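Local coordinates for protein HTH-type transcriptional regulator mcbR (Escherichia coli UMEA 3718-1, PDB 4P9F) that represses expression of McbA by binding its promoter region, preventing colanic acid overproduction and mucoidy, and is important for biofilm formation, at residues 113-126 / 163-176. Residues are numbered along the deposited sequence; the frame is centred on the assembly and turned at random.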
loop_
_atom_site.group_PDB
_atom_site.type_symbol
_atom_site.label_atom_id
_atom_site.label_comp_id
_atom_site.label_asym_id
_atom_site.label_seq_id
_atom_site.Cartn_x
_atom_site.Cartn_y
_atom_site.Cartn_z
ATOM N N LEU A 113 -20.564 18.056 2.680
ATOM C CA LEU A 113 -20.442 17.646 1.284
ATOM C C LEU A 113 -21.548 18.260 0.429
ATOM O O LEU A 113 -21.281 18.791 -0.651
ATOM C CB LEU A 113 -20.473 16.109 1.160
ATOM C CG LEU A 113 -20.232 15.536 -0.236
ATOM C CD1 LEU A 113 -18.884 16.011 -0.795
ATOM C CD2 LEU A 113 -20.338 13.996 -0.269
ATOM N N GLN A 114 -22.786 18.206 0.917
ATOM C CA GLN A 114 -23.905 18.796 0.190
ATOM C C GLN A 114 -23.698 20.300 0.005
ATOM O O GLN A 114 -23.925 20.844 -1.082
ATOM C CB GLN A 114 -25.225 18.526 0.927
ATOM C CG GLN A 114 -26.429 19.308 0.406
ATOM C CD GLN A 114 -26.810 18.941 -1.023
ATOM O OE1 GLN A 114 -26.811 17.766 -1.401
ATOM N NE2 GLN A 114 -27.141 19.948 -1.823
ATOM N N GLN A 115 -23.250 20.959 1.067
ATOM C CA GLN A 115 -23.004 22.399 1.022
ATOM C C GLN A 115 -21.949 22.683 -0.024
ATOM O O GLN A 115 -22.065 23.641 -0.783
ATOM C CB GLN A 115 -22.575 22.930 2.387
ATOM C CG GLN A 115 -23.648 22.820 3.451
ATOM C CD GLN A 115 -23.099 23.087 4.831
ATOM O OE1 GLN A 115 -22.002 23.633 4.982
ATOM N NE2 GLN A 115 -23.849 22.695 5.852
ATOM N N ALA A 116 -20.919 21.839 -0.056
ATOM C CA ALA A 116 -19.844 22.002 -1.024
ATOM C C ALA A 116 -20.363 21.909 -2.459
ATOM O O ALA A 116 -19.964 22.697 -3.311
ATOM C CB ALA A 116 -18.738 20.955 -0.782
ATOM N N GLN A 117 -21.248 20.953 -2.728
ATOM C CA GLN A 117 -21.822 20.798 -4.068
ATOM C C GLN A 117 -22.762 21.966 -4.434
ATOM O O GLN A 117 -22.805 22.412 -5.589
ATOM C CB GLN A 117 -22.550 19.449 -4.180
ATOM C CG GLN A 117 -23.045 19.117 -5.587
ATOM C CD GLN A 117 -24.401 19.757 -5.888
ATOM O OE1 GLN A 117 -25.203 19.982 -4.981
ATOM N NE2 GLN A 117 -24.644 20.084 -7.151
ATOM N N GLU A 118 -23.501 22.467 -3.446
ATOM C CA GLU A 118 -24.428 23.576 -3.670
ATOM C C GLU A 118 -23.671 24.875 -3.922
ATOM O O GLU A 118 -24.061 25.684 -4.764
ATOM C CB GLU A 118 -25.368 23.738 -2.471
ATOM N N LYS A 119 -22.571 25.047 -3.201
ATOM C CA LYS A 119 -21.709 26.207 -3.351
ATOM C C LYS A 119 -20.879 26.109 -4.631
ATOM O O LYS A 119 -20.324 27.104 -5.095
ATOM C CB LYS A 119 -20.786 26.333 -2.132
ATOM C CG LYS A 119 -21.504 26.718 -0.839
ATOM C CD LYS A 119 -20.605 26.547 0.388
ATOM C CE LYS A 119 -19.268 27.235 0.234
ATOM N NZ LYS A 119 -18.347 26.912 1.368
ATOM N N GLY A 120 -20.786 24.904 -5.196
ATOM C CA GLY A 120 -19.990 24.690 -6.394
ATOM C C GLY A 120 -18.494 24.658 -6.112
ATOM O O GLY A 120 -17.678 24.967 -6.988
ATOM N N ASP A 121 -18.134 24.297 -4.884
ATOM C CA ASP A 121 -16.735 24.237 -4.467
ATOM C C ASP A 121 -16.123 22.856 -4.738
ATOM O O ASP A 121 -16.254 21.930 -3.932
ATOM C CB ASP A 121 -16.622 24.593 -2.984
ATOM C CG ASP A 121 -15.205 24.901 -2.564
ATOM O OD1 ASP A 121 -14.257 24.451 -3.246
ATOM O OD2 ASP A 121 -15.038 25.611 -1.552
HETATM N N MSE A 122 -15.446 22.719 -5.870
HETATM C CA MSE A 122 -15.026 21.398 -6.303
HETATM C C MSE A 122 -13.985 20.824 -5.358
HETATM O O MSE A 122 -14.009 19.636 -5.063
HETATM C CB MSE A 122 -14.479 21.425 -7.728
HETATM C CG MSE A 122 -13.930 20.056 -8.173
HETATM SE SE MSE A 122 -15.308 18.688 -8.286
HETATM C CE MSE A 122 -16.077 19.221 -9.982
ATOM N N GLU A 123 -13.075 21.665 -4.874
ATOM C CA GLU A 123 -12.023 21.179 -3.981
ATOM C C GLU A 123 -12.597 20.625 -2.669
ATOM O O GLU A 123 -12.180 19.570 -2.193
ATOM C CB GLU A 123 -11.009 22.283 -3.699
ATOM C CG GLU A 123 -9.892 21.806 -2.799
ATOM C CD GLU A 123 -8.908 22.915 -2.469
ATOM O OE1 GLU A 123 -9.077 24.029 -3.004
ATOM O OE2 GLU A 123 -7.984 22.676 -1.664
ATOM N N GLN A 124 -13.574 21.334 -2.119
ATOM C CA GLN A 124 -14.250 20.926 -0.896
ATOM C C GLN A 124 -15.073 19.657 -1.096
ATOM O O GLN A 124 -15.120 18.805 -0.216
ATOM C CB GLN A 124 -15.138 22.069 -0.406
ATOM C CG GLN A 124 -14.454 22.941 0.619
ATOM C CD GLN A 124 -14.147 22.183 1.903
ATOM O OE1 GLN A 124 -13.061 21.602 2.066
ATOM N NE2 GLN A 124 -15.104 22.195 2.831
ATOM N N ILE A 125 -15.699 19.517 -2.258
ATOM C CA ILE A 125 -16.387 18.276 -2.612
ATOM C C ILE A 125 -15.415 17.089 -2.574
ATOM O O ILE A 125 -15.682 16.030 -1.993
ATOM C CB ILE A 125 -17.006 18.349 -4.023
ATOM C CG1 ILE A 125 -18.143 19.375 -4.069
ATOM C CG2 ILE A 125 -17.486 16.954 -4.482
ATOM C CD1 ILE A 125 -18.727 19.545 -5.438
ATOM N N ILE A 126 -14.279 17.275 -3.223
ATOM C CA ILE A 126 -13.280 16.226 -3.257
ATOM C C ILE A 126 -12.754 15.943 -1.851
ATOM O O ILE A 126 -12.704 14.791 -1.420
ATOM C CB ILE A 126 -12.138 16.615 -4.199
ATOM C CG1 ILE A 126 -12.677 16.673 -5.636
ATOM C CG2 ILE A 126 -11.007 15.615 -4.106
ATOM C CD1 ILE A 126 -11.679 17.182 -6.663
ATOM N N LEU A 163 -11.016 17.145 -12.952
ATOM C CA LEU A 163 -12.280 17.582 -12.354
ATOM C C LEU A 163 -12.435 19.102 -12.255
ATOM O O LEU A 163 -13.531 19.638 -12.467
ATOM C CB LEU A 163 -12.437 16.975 -10.956
ATOM C CG LEU A 163 -12.465 15.444 -10.911
ATOM C CD1 LEU A 163 -12.560 14.922 -9.477
ATOM C CD2 LEU A 163 -13.617 14.924 -11.760
ATOM N N TYR A 164 -11.345 19.794 -11.944
ATOM C CA TYR A 164 -11.426 21.224 -11.731
ATOM C C TYR A 164 -11.705 21.961 -13.027
ATOM O O TYR A 164 -12.456 22.932 -13.045
ATOM C CB TYR A 164 -10.130 21.741 -11.094
ATOM C CG TYR A 164 -9.922 21.222 -9.689
ATOM C CD1 TYR A 164 -10.542 21.836 -8.612
ATOM C CD2 TYR A 164 -9.118 20.113 -9.444
ATOM C CE1 TYR A 164 -10.372 21.376 -7.338
ATOM C CE2 TYR A 164 -8.933 19.634 -8.153
ATOM C CZ TYR A 164 -9.570 20.275 -7.103
ATOM O OH TYR A 164 -9.409 19.841 -5.809
ATOM N N GLU A 165 -11.175 21.437 -14.122
ATOM C CA GLU A 165 -11.241 22.131 -15.397
ATOM C C GLU A 165 -12.515 21.802 -16.157
ATOM O O GLU A 165 -13.109 22.672 -16.798
ATOM C CB GLU A 165 -10.019 21.786 -16.254
ATOM N N ALA A 166 -12.970 20.559 -16.053
ATOM C CA ALA A 166 -13.996 20.099 -16.973
ATOM C C ALA A 166 -15.347 19.759 -16.356
ATOM O O ALA A 166 -16.356 19.754 -17.058
ATOM C CB ALA A 166 -13.478 18.872 -17.714
ATOM N N ILE A 167 -15.387 19.491 -15.060
ATOM C CA ILE A 167 -16.630 19.012 -14.458
ATOM C C ILE A 167 -17.399 20.114 -13.751
ATOM O O ILE A 167 -16.859 20.798 -12.879
ATOM C CB ILE A 167 -16.372 17.864 -13.473
ATOM C CG1 ILE A 167 -15.649 16.722 -14.182
ATOM C CG2 ILE A 167 -17.677 17.390 -12.849
ATOM C CD1 ILE A 167 -16.363 16.201 -15.399
ATOM N N ASN A 168 -18.653 20.295 -14.149
ATOM C CA ASN A 168 -19.542 21.222 -13.469
ATOM C C ASN A 168 -20.135 20.571 -12.219
ATOM O O ASN A 168 -20.864 19.585 -12.318
ATOM C CB ASN A 168 -20.651 21.677 -14.426
ATOM C CG ASN A 168 -21.671 22.585 -13.763
ATOM O OD1 ASN A 168 -21.386 23.248 -12.766
ATOM N ND2 ASN A 168 -22.866 22.641 -14.340
ATOM N N PRO A 169 -19.813 21.122 -11.035
ATOM C CA PRO A 169 -20.257 20.567 -9.751
ATOM C C PRO A 169 -21.774 20.455 -9.636
ATOM O O PRO A 169 -22.252 19.685 -8.810
ATOM C CB PRO A 169 -19.719 21.572 -8.730
ATOM C CG PRO A 169 -18.557 22.208 -9.402
ATOM C CD PRO A 169 -18.945 22.298 -10.850
ATOM N N ALA A 170 -22.506 21.205 -10.460
ATOM C CA ALA A 170 -23.963 21.146 -10.483
ATOM C C ALA A 170 -24.453 19.801 -11.017
ATOM O O ALA A 170 -25.555 19.357 -10.692
ATOM C CB ALA A 170 -24.522 22.274 -11.320
ATOM N N GLU A 171 -23.633 19.166 -11.850
ATOM C CA GLU A 171 -23.976 17.874 -12.441
ATOM C C GLU A 171 -23.653 16.718 -11.497
ATOM O O GLU A 171 -23.754 15.550 -11.873
ATOM C CB GLU A 171 -23.235 17.685 -13.766
ATOM N N LEU A 172 -23.243 17.044 -10.277
ATOM C CA LEU A 172 -22.910 16.018 -9.294
ATOM C C LEU A 172 -23.972 15.903 -8.203
ATOM O O LEU A 172 -23.817 15.125 -7.262
ATOM C CB LEU A 172 -21.558 16.330 -8.658
ATOM C CG LEU A 172 -20.341 16.484 -9.577
ATOM C CD1 LEU A 172 -19.097 16.797 -8.754
ATOM C CD2 LEU A 172 -20.127 15.222 -10.400
ATOM N N ARG A 173 -25.085 16.607 -8.389
ATOM C CA ARG A 173 -26.116 16.715 -7.363
ATOM C C ARG A 173 -26.617 15.350 -6.909
ATOM O O ARG A 173 -26.657 15.063 -5.712
ATOM C CB ARG A 173 -27.280 17.566 -7.877
ATOM C CG ARG A 173 -28.434 17.716 -6.900
ATOM C CD ARG A 173 -27.989 18.313 -5.580
ATOM N NE ARG A 173 -29.120 18.561 -4.692
ATOM C CZ ARG A 173 -29.614 17.664 -3.845
ATOM N NH1 ARG A 173 -29.073 16.454 -3.768
ATOM N NH2 ARG A 173 -30.648 17.978 -3.073
ATOM N N GLU A 174 -26.956 14.501 -7.870
ATOM C CA GLU A 174 -27.566 13.214 -7.578
ATOM C C GLU A 174 -26.576 12.209 -6.985
ATOM O O GLU A 174 -26.970 11.205 -6.388
ATOM C CB GLU A 174 -28.177 12.660 -8.862
ATOM C CG GLU A 174 -29.166 11.542 -8.664
ATOM C CD GLU A 174 -29.932 11.227 -9.935
ATOM O OE1 GLU A 174 -30.498 10.125 -10.016
ATOM O OE2 GLU A 174 -29.969 12.081 -10.848
ATOM N N HIS A 175 -25.291 12.517 -7.106
ATOM C CA HIS A 175 -24.213 11.649 -6.633
ATOM C C HIS A 175 -24.141 11.574 -5.099
ATOM O O HIS A 175 -23.478 10.700 -4.541
ATOM C CB HIS A 175 -22.877 12.141 -7.205
ATOM C CG HIS A 175 -22.724 11.894 -8.676
ATOM N ND1 HIS A 175 -23.525 12.515 -9.618
ATOM C CD2 HIS A 175 -21.859 11.125 -9.368
ATOM C CE1 HIS A 175 -23.168 12.116 -10.822
ATOM N NE2 HIS A 175 -22.159 11.274 -10.706
ATOM N N ILE A 176 -24.794 12.511 -4.415
ATOM C CA ILE A 176 -24.748 12.520 -2.955
ATOM C C ILE A 176 -25.730 11.512 -2.343
ATOM O O ILE A 176 -25.604 11.155 -1.175
ATOM C CB ILE A 176 -25.026 13.925 -2.386
ATOM C CG1 ILE A 176 -24.573 13.979 -0.927
ATOM C CG2 ILE A 176 -26.492 14.323 -2.578
ATOM C CD1 ILE A 176 -24.695 15.323 -0.313
#
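Gln117 makes the one hydrogen bond between 113-126 and 163-176: its NE2 donates to Pro169 O at 2.9 Å, nearly straight (162°), with the oxygen in the plane of the Gln117 amide, though NE2 stands tilted from the Pro169 carbonyl plane. CG stands opposite the backbone N (chi1 -173°), and a bend at chi2 brings the amide to the 3-10 turn 169-171. Leu172 N reaches the same Pro169 oxygen from the opposite face of the carbonyl, so two donors grip it, while Gln117 OE1 rests against Arg173 CD. A leucine here would probably cost Pro169 O its side-chain donor, leaving the bond from Leu172 N, and weaken the hold of helix 100-119 on the turn. Next to it, Gln114 OE1 lies 3.5 Å above one face of the Arg173 guanidinium, offset toward the rim, and also touches Ile176 CD1.

The apolar part centres on selenomethionine Met122. Bent at chi2 and chi3, it brings CE to 3.8 Å from Ile167 CB and 3.9 Å from Pro169 CG, while CG makes an off-centre CH-pi contact with the Tyr164 ring. Ile126 CD1 packs on Leu163 CD1 at 3.7 Å, and Ile125 CD1 meets Pro169 CB.

Pro169 also packs against Gly120, the positive-phi C-prime residue of the Schellman motif ending helix 100-119. Within the helical FCD domain, the segment joining helices 161-166 and 177-187 thus lies across the 100-119/122-138 turn; Leu163 and Leu172 also touch helix 191-210, and Tyr164 OH bonds to Ile20 O.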